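Local coordinates for protein putative solute-binding component of ABC transporter (Clostridium phytofermentans, PDB 4YS6) that binds beta-D-glucose in its ligand pocket and probably serves as the carbohydrate-binding component of an ABC transporter, at residues D140-M143 / V144-Q148; M58-Q61 / L62-G66; C244-D247 / S248-L251; G175-N178 / A179-F182; F338-A341 / T342-K345. All blocks are in the same frame, centred on the assembly; numbering follows the deposited sequence. Where two conformers were deposited one is given.

Contact 1 of 5, residues D140-M143 / V144-Q148; sequences DNYM and VGTKQ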
# COMPACT_ATOMS: atom_id res chain seq x y z
N ASP A 140 -0.52 -7.84 6.09
CA ASP A 140 0.00 -8.99 5.34
C ASP A 140 -0.08 -8.69 3.86
O ASP A 140 -1.12 -8.92 3.20
CB ASP A 140 -0.79 -10.23 5.72
CG ASP A 140 -0.20 -11.50 5.13
OD1 ASP A 140 0.57 -11.44 4.16
OD2 ASP A 140 -0.52 -12.56 5.68
N ASN A 141 1.00 -8.13 3.32
CA ASN A 141 0.98 -7.59 1.98
C ASN A 141 0.86 -8.67 0.89
O ASN A 141 0.17 -8.46 -0.11
CB ASN A 141 2.23 -6.76 1.75
CG ASN A 141 2.32 -5.63 2.73
OD1 ASN A 141 1.45 -4.78 2.77
ND2 ASN A 141 3.33 -5.66 3.59
N TYR A 142 1.45 -9.83 1.12
CA TYR A 142 1.29 -10.93 0.16
C TYR A 142 -0.19 -11.33 0.09
O TYR A 142 -0.73 -11.55 -0.99
CB TYR A 142 2.17 -12.11 0.55
CG TYR A 142 2.06 -13.24 -0.41
CD1 TYR A 142 2.81 -13.26 -1.57
CD2 TYR A 142 1.20 -14.30 -0.16
CE1 TYR A 142 2.71 -14.31 -2.46
CE2 TYR A 142 1.10 -15.35 -1.04
CZ TYR A 142 1.85 -15.34 -2.19
OH TYR A 142 1.72 -16.40 -3.05
N MSE A 143 -0.85 -11.37 1.24
CA MSE A 143 -2.27 -11.77 1.28
C MSE A 143 -3.14 -10.73 0.58
O MSE A 143 -4.15 -11.08 -0.07
CB MSE A 143 -2.74 -11.99 2.73
CG MSE A 143 -4.18 -12.29 2.81
SE MSE A 143 -4.66 -12.48 4.73
CE MSE A 143 -3.46 -13.97 5.17
N VAL A 144 -2.78 -9.45 0.68
CA VAL A 144 -3.50 -8.42 -0.05
C VAL A 144 -3.48 -8.76 -1.53
O VAL A 144 -4.50 -8.72 -2.21
CB VAL A 144 -2.89 -7.00 0.16
CG1 VAL A 144 -3.48 -5.99 -0.83
CG2 VAL A 144 -3.06 -6.51 1.60
N GLY A 145 -2.29 -9.05 -2.05
CA GLY A 145 -2.15 -9.43 -3.45
C GLY A 145 -2.95 -10.67 -3.79
O GLY A 145 -3.64 -10.71 -4.79
N THR A 146 -2.85 -11.71 -2.95
CA THR A 146 -3.64 -12.92 -3.15
C THR A 146 -5.12 -12.58 -3.30
O THR A 146 -5.81 -13.07 -4.21
CB THR A 146 -3.48 -13.91 -1.98
OG1 THR A 146 -2.09 -14.21 -1.77
CG2 THR A 146 -4.21 -15.20 -2.27
N LYS A 147 -5.63 -11.74 -2.40
CA LYS A 147 -7.07 -11.43 -2.40
C LYS A 147 -7.46 -10.76 -3.71
O LYS A 147 -8.54 -11.03 -4.26
CB LYS A 147 -7.45 -10.54 -1.22
CG LYS A 147 -7.43 -11.27 0.12
CD LYS A 147 -7.93 -10.35 1.24
CE LYS A 147 -7.89 -10.99 2.59
NZ LYS A 147 -8.82 -12.14 2.66
N GLN A 148 -6.60 -9.87 -4.20
CA GLN A 148 -6.91 -9.17 -5.46
C GLN A 148 -6.90 -10.14 -6.64
O GLN A 148 -7.78 -10.08 -7.51
CB GLN A 148 -5.91 -8.04 -5.72
CG GLN A 148 -5.98 -6.94 -4.66
CD GLN A 148 -4.80 -5.99 -4.71
OE1 GLN A 148 -3.71 -6.35 -5.13
NE2 GLN A 148 -5.02 -4.78 -4.24
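This is a local contact within the first turns of helix 141-155, where Asp140 and the residues after it meet Val144 to Lys147. The helix follows strand 135-139. Asp140 O accepts from Val144 N at 3.1 Å, and the CG2 branch of Val144 rests 3.5 Å from the same Asp140 O. Two residues on, Tyr142 O accepts from Thr146 N at 2.9 Å. Thr146 was modelled in two conformers. In the one given, OG1 of Thr146 also comes back to Tyr142 O, at 3.1 Å. The single hydroxyl proton may be spent elsewhere, so this bond is doubtful. The same conformer (chi1 -55°) tentatively sets OG1 obliquely to the Tyr142 ring, with CE2 of Tyr142 3.5 Å from OG1 of Thr146. The hydroxyl of Tyr142 is bonded to Asp188, on helix 177-195.

Asp140 is the N-cap. Its OD1 accepts from Met143 N at 3.2 Å. The donor comes from above the carboxylate plane, 64° out of it. The cap satisfies an N-H of the first turn that has no carbonyl before it in the helix.

Met143, a selenomethionine, and Lys147 lie side by side and point the same way. CG of Met143 is 3.9 Å from CE of Lys147, and Lys147 CG packs 3.3 Å from Met143 O. On another side of the helix, Asn141 ND2 bonds to Tyr322 and Thr138, and Val144 packs against Phe182 and Pro336.

Contact 2 of 5, residues M58-Q61 / L62-G66; sequences MEKQ and LKDAG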
# COMPACT_ATOMS: atom_id res chain seq x y z
N MSE A 58 -0.83 7.66 14.73
CA MSE A 58 0.42 7.51 15.47
C MSE A 58 0.60 8.61 16.49
O MSE A 58 0.96 8.35 17.64
CB MSE A 58 1.60 7.52 14.49
CG MSE A 58 1.81 6.26 13.74
SE MSE A 58 2.38 4.78 14.96
CE MSE A 58 3.75 5.63 16.06
N GLU A 59 0.38 9.85 16.08
CA GLU A 59 0.55 10.97 17.00
C GLU A 59 -0.41 10.86 18.18
O GLU A 59 -0.02 11.02 19.34
CB GLU A 59 0.32 12.29 16.26
CG GLU A 59 0.55 13.51 17.11
CD GLU A 59 0.55 14.78 16.28
OE1 GLU A 59 -0.39 14.96 15.48
OE2 GLU A 59 1.50 15.58 16.42
N LYS A 60 -1.68 10.58 17.90
CA LYS A 60 -2.68 10.49 18.96
C LYS A 60 -2.34 9.39 19.95
O LYS A 60 -2.39 9.61 21.15
CB LYS A 60 -4.07 10.23 18.38
CG LYS A 60 -5.13 9.96 19.45
CD LYS A 60 -6.47 9.60 18.83
CE LYS A 60 -7.53 9.41 19.90
NZ LYS A 60 -7.24 8.26 20.81
N GLN A 61 -2.01 8.21 19.43
CA GLN A 61 -1.81 7.05 20.29
C GLN A 61 -0.49 7.15 21.04
O GLN A 61 -0.42 6.75 22.19
CB GLN A 61 -1.90 5.77 19.47
CG GLN A 61 -3.29 5.57 18.91
CD GLN A 61 -3.48 4.23 18.26
OE1 GLN A 61 -3.02 3.22 18.77
NE2 GLN A 61 -4.20 4.21 17.14
N LEU A 62 0.55 7.72 20.42
CA LEU A 62 1.79 7.98 21.17
C LEU A 62 1.57 8.96 22.31
O LEU A 62 2.07 8.76 23.42
CB LEU A 62 2.88 8.51 20.25
CG LEU A 62 3.50 7.44 19.36
CD1 LEU A 62 4.36 8.10 18.31
CD2 LEU A 62 4.35 6.44 20.18
N LYS A 63 0.84 10.04 22.06
CA LYS A 63 0.60 11.02 23.11
C LYS A 63 -0.22 10.42 24.24
O LYS A 63 0.05 10.67 25.43
CB LYS A 63 -0.06 12.27 22.54
CG LYS A 63 0.88 13.04 21.64
CD LYS A 63 0.27 14.33 21.14
CE LYS A 63 1.28 15.12 20.33
NZ LYS A 63 0.69 16.33 19.70
N ASP A 64 -1.20 9.59 23.89
CA ASP A 64 -1.99 8.89 24.90
C ASP A 64 -1.14 7.97 25.76
O ASP A 64 -1.44 7.75 26.94
CB ASP A 64 -3.10 8.06 24.24
CG ASP A 64 -4.38 8.85 24.03
OD1 ASP A 64 -4.75 9.67 24.90
OD2 ASP A 64 -5.03 8.64 22.98
N ALA A 65 -0.09 7.41 25.16
CA ALA A 65 0.82 6.50 25.85
C ALA A 65 1.92 7.25 26.60
O ALA A 65 2.76 6.63 27.26
CB ALA A 65 1.44 5.53 24.85
N GLY A 66 1.92 8.58 26.52
CA GLY A 66 2.84 9.38 27.30
C GLY A 66 4.08 9.89 26.59
O GLY A 66 4.97 10.44 27.23
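Met58 and Leu62 form the tight, buried side of this local contact in the last turns of helix 50-64. Met58 is a selenomethionine. Its chain bends at chi2 and chi3, and this brings its methyl CE to within 3.4 Å of CD1 of Leu62. That is closer than usual carbon contact. The two side chains cross at a slant. CG of Leu62 also sits 3.2 Å from Met58 O, the carbonyl that accepts from Leu62 N. Leu62 continues inward onto Val39, Val41 and Val69 of the sheet, while Met58 touches Val301. Gln61 also packs on helix 294-309, where its NE2 bonds to Arg295 O.

The helix is the crossover of the beta-alpha-beta unit made with strands 38-43 and 68-73. Gly66 ends it in a Schellman motif. Its phi is positive (100°), and its N-H returns to Lys63 O at 3.0 Å.

The exposed side is looser and carries two i to i+4 salt bridges. Lys60 NZ reaches OD2 of Asp64 at 3.1 Å and meets it nearly along the C-O axis. The long Lys60 chain turns back only at its end, at chi4. Glu59 and Lys63 run side by side in the same direction. Their bridge, OE2 of Glu59 to NZ of Lys63, is weak at 3.5 Å. The aliphatic parts touch too, with CG of Glu59 3.7 Å from CE of Lys63.

Contact 3 of 5, residues C244-D247 / S248-L251; sequences CSND and STAL. With BGC (beta-D-glucopyranose), chain D.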
# COMPACT_ATOMS: atom_id res chain seq x y z
N CYS A 244 -5.33 -3.54 -10.19
CA CYS A 244 -4.66 -2.39 -9.60
C CYS A 244 -4.28 -2.76 -8.19
O CYS A 244 -5.13 -3.19 -7.42
CB CYS A 244 -5.55 -1.16 -9.56
SG CYS A 244 -6.06 -0.63 -11.21
N SER A 245 -3.01 -2.53 -7.84
CA SER A 245 -2.54 -2.91 -6.52
C SER A 245 -3.07 -2.02 -5.41
O SER A 245 -3.06 -2.44 -4.25
CB SER A 245 -1.00 -2.94 -6.47
OG SER A 245 -0.45 -3.94 -7.32
N ASN A 246 -3.53 -0.80 -5.71
CA ASN A 246 -4.09 0.03 -4.66
C ASN A 246 -5.10 1.02 -5.19
O ASN A 246 -5.37 1.10 -6.38
CB ASN A 246 -2.99 0.77 -3.88
CG ASN A 246 -2.54 2.04 -4.57
OD1 ASN A 246 -2.58 2.16 -5.81
ND2 ASN A 246 -2.16 3.04 -3.77
N ASP A 247 -5.65 1.81 -4.29
CA ASP A 247 -6.67 2.76 -4.67
C ASP A 247 -6.13 3.97 -5.45
O ASP A 247 -6.80 4.45 -6.35
CB ASP A 247 -7.41 3.23 -3.43
CG ASP A 247 -8.52 2.25 -2.97
OD1 ASP A 247 -8.70 1.15 -3.55
OD2 ASP A 247 -9.23 2.62 -2.00
N SER A 248 -4.93 4.48 -5.16
CA SER A 248 -4.48 5.65 -5.90
C SER A 248 -4.27 5.29 -7.38
O SER A 248 -4.61 6.09 -8.27
CB SER A 248 -3.22 6.30 -5.28
OG SER A 248 -2.08 5.46 -5.34
N THR A 249 -3.79 4.07 -7.66
CA THR A 249 -3.65 3.68 -9.06
C THR A 249 -5.02 3.35 -9.66
O THR A 249 -5.31 3.75 -10.79
CB THR A 249 -2.68 2.50 -9.25
OG1 THR A 249 -3.12 1.35 -8.53
CG2 THR A 249 -1.28 2.89 -8.78
N ALA A 250 -5.88 2.69 -8.89
CA ALA A 250 -7.23 2.42 -9.39
C ALA A 250 -7.99 3.68 -9.75
O ALA A 250 -8.77 3.70 -10.71
CB ALA A 250 -8.01 1.61 -8.36
N LEU A 251 -7.83 4.73 -8.95
CA LEU A 251 -8.49 6.00 -9.23
C LEU A 251 -8.08 6.58 -10.58
O LEU A 251 -8.91 7.12 -11.32
CB LEU A 251 -8.20 6.99 -8.13
CG LEU A 251 -8.93 8.31 -8.21
CD1 LEU A 251 -10.43 8.07 -8.19
CD2 LEU A 251 -8.50 9.19 -7.05
C2 BGC D . 0.89 0.88 1.16
C3 BGC D . -0.44 1.02 0.49
C4 BGC D . -0.60 2.33 -0.17
C5 BGC D . 0.54 2.66 -1.09
C6 BGC D . 0.52 4.07 -1.62
C1 BGC D . 2.01 1.07 0.12
O1 BGC D . 3.19 0.98 0.64
O2 BGC D . 1.00 -0.42 1.74
O3 BGC D . -1.46 0.83 1.53
O4 BGC D . -1.79 2.36 -1.01
O5 BGC D . 1.78 2.49 -0.33
O6 BGC D . 0.27 5.02 -0.59
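Asn246 caps helix 247-260 and reaches across to Ser248 and Thr249, in a local contact at the turn after strand 241-244. It is the N-cap residue and also part of the glucose pocket. CB lies 3.5 Å from O4 of the sugar. CG stands between the backbone N and the carbonyl carbon (chi1 83°), which folds the amide back over the start of the helix. From there the two ends of the amide divide the work. OD1 accepts from Thr249 N at 2.9 Å, the capping bond. The donor sits above the carbonyl plane, 36° out of it. Thr249 OG1 is also 2.9 Å from Asn246 OD1, but its proton could go to Asn246 O instead. ND2 gives one bond to Ser248 OG at 2.9 Å, with the hydroxyl in the amide plane. Its second N-H turns to the sugar.

These bonds hold the amide and fix its rotation. Ser248 OG is bonded in turn to Trp216 O and is a second-shell support. The carboxylate of Asp247 is hydrogen-bonded to Asp274 N, Ser289 and Gln286. Behind the cap, Cys244 packs on the first turn, with its CB 3.9 Å from CB of Ala250 and its SG 3.7 Å from CA of Ala250. Toward the pocket, ND2 of Asn246 meets glucose O4 at 2.9 Å with a nearly straight N-H to O angle of 166°.

Contact 4 of 5, residues G175-N178 / A179-F182; sequences GDNN and ARFF. With BGC (beta-D-glucopyranose), chain D.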
# COMPACT_ATOMS: atom_id res chain seq x y z
N GLY A 175 10.32 1.52 -5.79
CA GLY A 175 11.14 1.74 -4.60
C GLY A 175 10.42 1.34 -3.31
O GLY A 175 10.97 1.49 -2.22
N ASP A 176 9.19 0.87 -3.45
CA ASP A 176 8.36 0.41 -2.33
C ASP A 176 8.34 -1.12 -2.30
O ASP A 176 7.75 -1.74 -3.18
CB ASP A 176 6.96 0.97 -2.48
CG ASP A 176 6.02 0.59 -1.36
OD1 ASP A 176 6.40 -0.20 -0.47
OD2 ASP A 176 4.85 1.08 -1.37
N ASN A 177 9.00 -1.71 -1.31
CA ASN A 177 9.06 -3.17 -1.23
C ASN A 177 7.67 -3.78 -1.18
O ASN A 177 7.46 -4.90 -1.67
CB ASN A 177 9.89 -3.60 -0.01
CG ASN A 177 10.26 -5.06 -0.03
OD1 ASN A 177 10.94 -5.55 -0.95
ND2 ASN A 177 9.85 -5.78 1.01
N ASN A 178 6.70 -3.06 -0.63
CA ASN A 178 5.34 -3.60 -0.63
C ASN A 178 4.78 -3.89 -2.01
O ASN A 178 3.99 -4.82 -2.17
CB ASN A 178 4.37 -2.67 0.05
CG ASN A 178 4.63 -2.53 1.54
OD1 ASN A 178 5.47 -3.20 2.13
ND2 ASN A 178 3.85 -1.67 2.16
N ALA A 179 5.17 -3.09 -3.00
CA ALA A 179 4.63 -3.27 -4.33
C ALA A 179 5.00 -4.65 -4.86
O ALA A 179 4.21 -5.28 -5.54
CB ALA A 179 5.12 -2.17 -5.28
N ARG A 180 6.21 -5.12 -4.52
CA ARG A 180 6.68 -6.44 -4.92
C ARG A 180 5.79 -7.53 -4.36
O ARG A 180 5.48 -8.51 -5.03
CB ARG A 180 8.11 -6.71 -4.44
CG ARG A 180 9.17 -5.83 -5.05
CD ARG A 180 10.56 -6.45 -4.84
NE ARG A 180 10.88 -6.75 -3.43
CZ ARG A 180 11.08 -7.97 -2.93
NH1 ARG A 180 11.01 -9.06 -3.68
NH2 ARG A 180 11.38 -8.11 -1.64
N PHE A 181 5.38 -7.34 -3.12
CA PHE A 181 4.49 -8.29 -2.47
C PHE A 181 3.06 -8.24 -2.98
O PHE A 181 2.43 -9.30 -3.13
CB PHE A 181 4.52 -8.04 -0.96
CG PHE A 181 5.71 -8.65 -0.30
CD1 PHE A 181 6.97 -8.12 -0.49
CD2 PHE A 181 5.57 -9.80 0.47
CE1 PHE A 181 8.07 -8.71 0.09
CE2 PHE A 181 6.66 -10.38 1.06
CZ PHE A 181 7.91 -9.85 0.87
N PHE A 182 2.52 -7.05 -3.24
CA PHE A 182 1.17 -6.98 -3.79
C PHE A 182 1.15 -7.65 -5.19
O PHE A 182 0.25 -8.41 -5.53
CB PHE A 182 0.68 -5.54 -3.92
CG PHE A 182 0.67 -4.75 -2.63
CD1 PHE A 182 0.29 -5.32 -1.43
CD2 PHE A 182 1.03 -3.41 -2.65
CE1 PHE A 182 0.28 -4.58 -0.28
CE2 PHE A 182 1.04 -2.67 -1.50
CZ PHE A 182 0.64 -3.25 -0.31
C2 BGC D . 0.89 0.88 1.16
C3 BGC D . -0.44 1.02 0.49
C4 BGC D . -0.60 2.33 -0.17
C5 BGC D . 0.54 2.66 -1.09
C6 BGC D . 0.52 4.07 -1.62
C1 BGC D . 2.01 1.07 0.12
O1 BGC D . 3.19 0.98 0.64
O2 BGC D . 1.00 -0.42 1.74
O3 BGC D . -1.46 0.83 1.53
O4 BGC D . -1.79 2.36 -1.01
O5 BGC D . 1.78 2.49 -0.33
O6 BGC D . 0.27 5.02 -0.59
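Asn177 and Arg180 cross at a slant, with the amide and guanidinium planes 43° apart. Arg180 grips side-on. Its NE and NH2 both donate to OD1 of Asn177, at 2.8 and 2.7 Å, and OD1 lies at the guanidinium edge, in its plane. The NH2 bond uses a lone pair of OD1. The Arg180 chain bends at chi3 to bring both nitrogens there. The other end of the Asn177 amide, ND2, is 3.5 Å from CE1 of Phe181, with amide and ring 65° apart.

Phe182 presents one ring face to Asn178 O, which lies above it toward the rim. Its edge points at the sugar, with CZ 3.5 Å from glucose O2.

Asp176 is the N-cap and a sugar ligand. OD1 takes Asn178 N at 2.9 Å. OD2 accepts from glucose O1 at 2.6 Å and also from Trp216 NE1. Asn178 ND2 bonds to O2 of glucose at 3.1 Å, more weakly to O1, and also to Asp124 O. Cap and first turn thus hold the anomeric end of the sugar.

Helix 177-195 follows strand 165-170 and leads to strand 199-200 in a beta-alpha-beta unit. Here Asn178 and Phe181 pack against Asn141 of helix 141-155.

Contact 5 of 5, residues F338-A341 / T342-K345; sequences FADA and TNYK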
# COMPACT_ATOMS: atom_id res chain seq x y z
N PHE A 338 -11.30 -7.81 3.07
CA PHE A 338 -11.98 -7.54 1.80
C PHE A 338 -13.14 -6.56 2.01
O PHE A 338 -13.99 -6.77 2.87
CB PHE A 338 -12.50 -8.85 1.22
CG PHE A 338 -13.28 -8.70 -0.05
CD1 PHE A 338 -14.64 -8.49 -0.02
CD2 PHE A 338 -12.64 -8.78 -1.27
CE1 PHE A 338 -15.36 -8.36 -1.19
CE2 PHE A 338 -13.37 -8.64 -2.45
CZ PHE A 338 -14.73 -8.43 -2.40
N ALA A 339 -13.18 -5.51 1.17
CA ALA A 339 -14.27 -4.56 1.21
C ALA A 339 -14.93 -4.37 -0.16
O ALA A 339 -14.28 -4.30 -1.20
CB ALA A 339 -13.75 -3.23 1.72
N ASP A 340 -16.25 -4.28 -0.16
CA ASP A 340 -16.93 -3.84 -1.35
C ASP A 340 -18.17 -3.07 -0.93
O ASP A 340 -18.33 -2.75 0.24
CB ASP A 340 -17.26 -5.01 -2.27
CG ASP A 340 -18.24 -6.01 -1.68
OD1 ASP A 340 -18.91 -5.75 -0.66
OD2 ASP A 340 -18.35 -7.09 -2.30
N ALA A 341 -19.02 -2.74 -1.88
CA ALA A 341 -20.09 -1.82 -1.56
C ALA A 341 -21.14 -2.47 -0.67
O ALA A 341 -21.92 -1.76 -0.04
CB ALA A 341 -20.73 -1.31 -2.79
N THR A 342 -21.16 -3.80 -0.61
CA THR A 342 -22.09 -4.48 0.27
C THR A 342 -21.65 -4.58 1.73
O THR A 342 -22.49 -4.86 2.58
CB THR A 342 -22.40 -5.92 -0.19
OG1 THR A 342 -21.28 -6.78 0.04
CG2 THR A 342 -22.79 -5.94 -1.67
N ASN A 343 -20.37 -4.34 2.04
CA ASN A 343 -19.97 -4.35 3.46
C ASN A 343 -19.22 -3.10 3.89
O ASN A 343 -18.79 -3.01 5.04
CB ASN A 343 -19.12 -5.60 3.79
CG ASN A 343 -17.76 -5.60 3.13
OD1 ASN A 343 -17.40 -4.68 2.41
ND2 ASN A 343 -16.98 -6.64 3.41
N TYR A 344 -19.08 -2.10 3.01
CA TYR A 344 -18.32 -0.93 3.37
C TYR A 344 -18.90 -0.18 4.57
O TYR A 344 -18.15 0.39 5.35
CB TYR A 344 -18.20 0.03 2.18
CG TYR A 344 -19.36 0.99 2.10
CD1 TYR A 344 -19.31 2.22 2.74
CD2 TYR A 344 -20.50 0.65 1.41
CE1 TYR A 344 -20.37 3.08 2.70
CE2 TYR A 344 -21.57 1.51 1.34
CZ TYR A 344 -21.50 2.72 1.99
OH TYR A 344 -22.56 3.59 1.93
N LYS A 345 -20.23 -0.18 4.75
CA LYS A 345 -20.77 0.63 5.85
C LYS A 345 -20.38 -0.01 7.17
O LYS A 345 -19.94 0.69 8.10
CB LYS A 345 -22.29 0.80 5.79
CG LYS A 345 -22.80 1.68 6.96
CD LYS A 345 -24.30 1.71 7.11
CE LYS A 345 -24.70 2.58 8.31
NZ LYS A 345 -24.65 1.86 9.63
O HOH W 1 -22.54 -1.65 2.88
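Asp340 OD1 is gripped twice by Thr342. The hydroxyl OG1 of Thr342 donates to it at 2.7 Å from the syn side, close to the carboxylate plane. The N-H of Thr342 reaches it at 3.0 Å from above that plane. Asn343 N adds a weak, long bond to the same oxygen. With chi1 at 64° the Asp340 carboxylate leans over the residues that follow. The bond from its side chain to the N-H two residues on makes this an Asx turn.

Asn343 folds back on the backbone of Phe338 and Asp340. Its ND2 donates to Phe338 O at 3.0 Å, with that oxygen in the amide plane. Its OD1 accepts from Asp340 N at 2.8 Å. Both ends of the amide are thus used, which fixes its rotation. Asn343 is at the N-cap position, but its side chain makes no capping bond. Asp340 O takes Asn343 N at 3.2 Å. Tyr344 brings its ring edge to Ala341 O, with CD2 3.2 Å from that oxygen.

The turn joins strand 331-339 to helix 344-349. Ala341 and Tyr344 pack on helix 275-282, while Ala339 is joined by backbone hydrogen bonding to Ser289 of strand 289-291.

Overall arrangement
Along the chain the order is contact 2, contact 1, contact 4, contact 3, contact 5. Contacts 1, 3 and 4 cluster round the glucose site, with centres 11 to 14 Å apart. Contact 1 touches contact 4 where Asn141 and Val144 meet Phe182, and contact 3 through Gln148 and Ser245. Contacts 3 and 4 both hold the sugar, from helices that follow strands of the four-stranded parallel sheet. Contacts 1, 2 and 5 adjoin strands of the larger mixed sheet. Contact 2 lies far out, about 28 to 30 Å from the others between centres. Contact 5 is about 17 Å from contacts 1 and 3, again between centres. Two helix starts thus meet the glucose, consistent with the ligand site between lobes of periplasmic binding proteins.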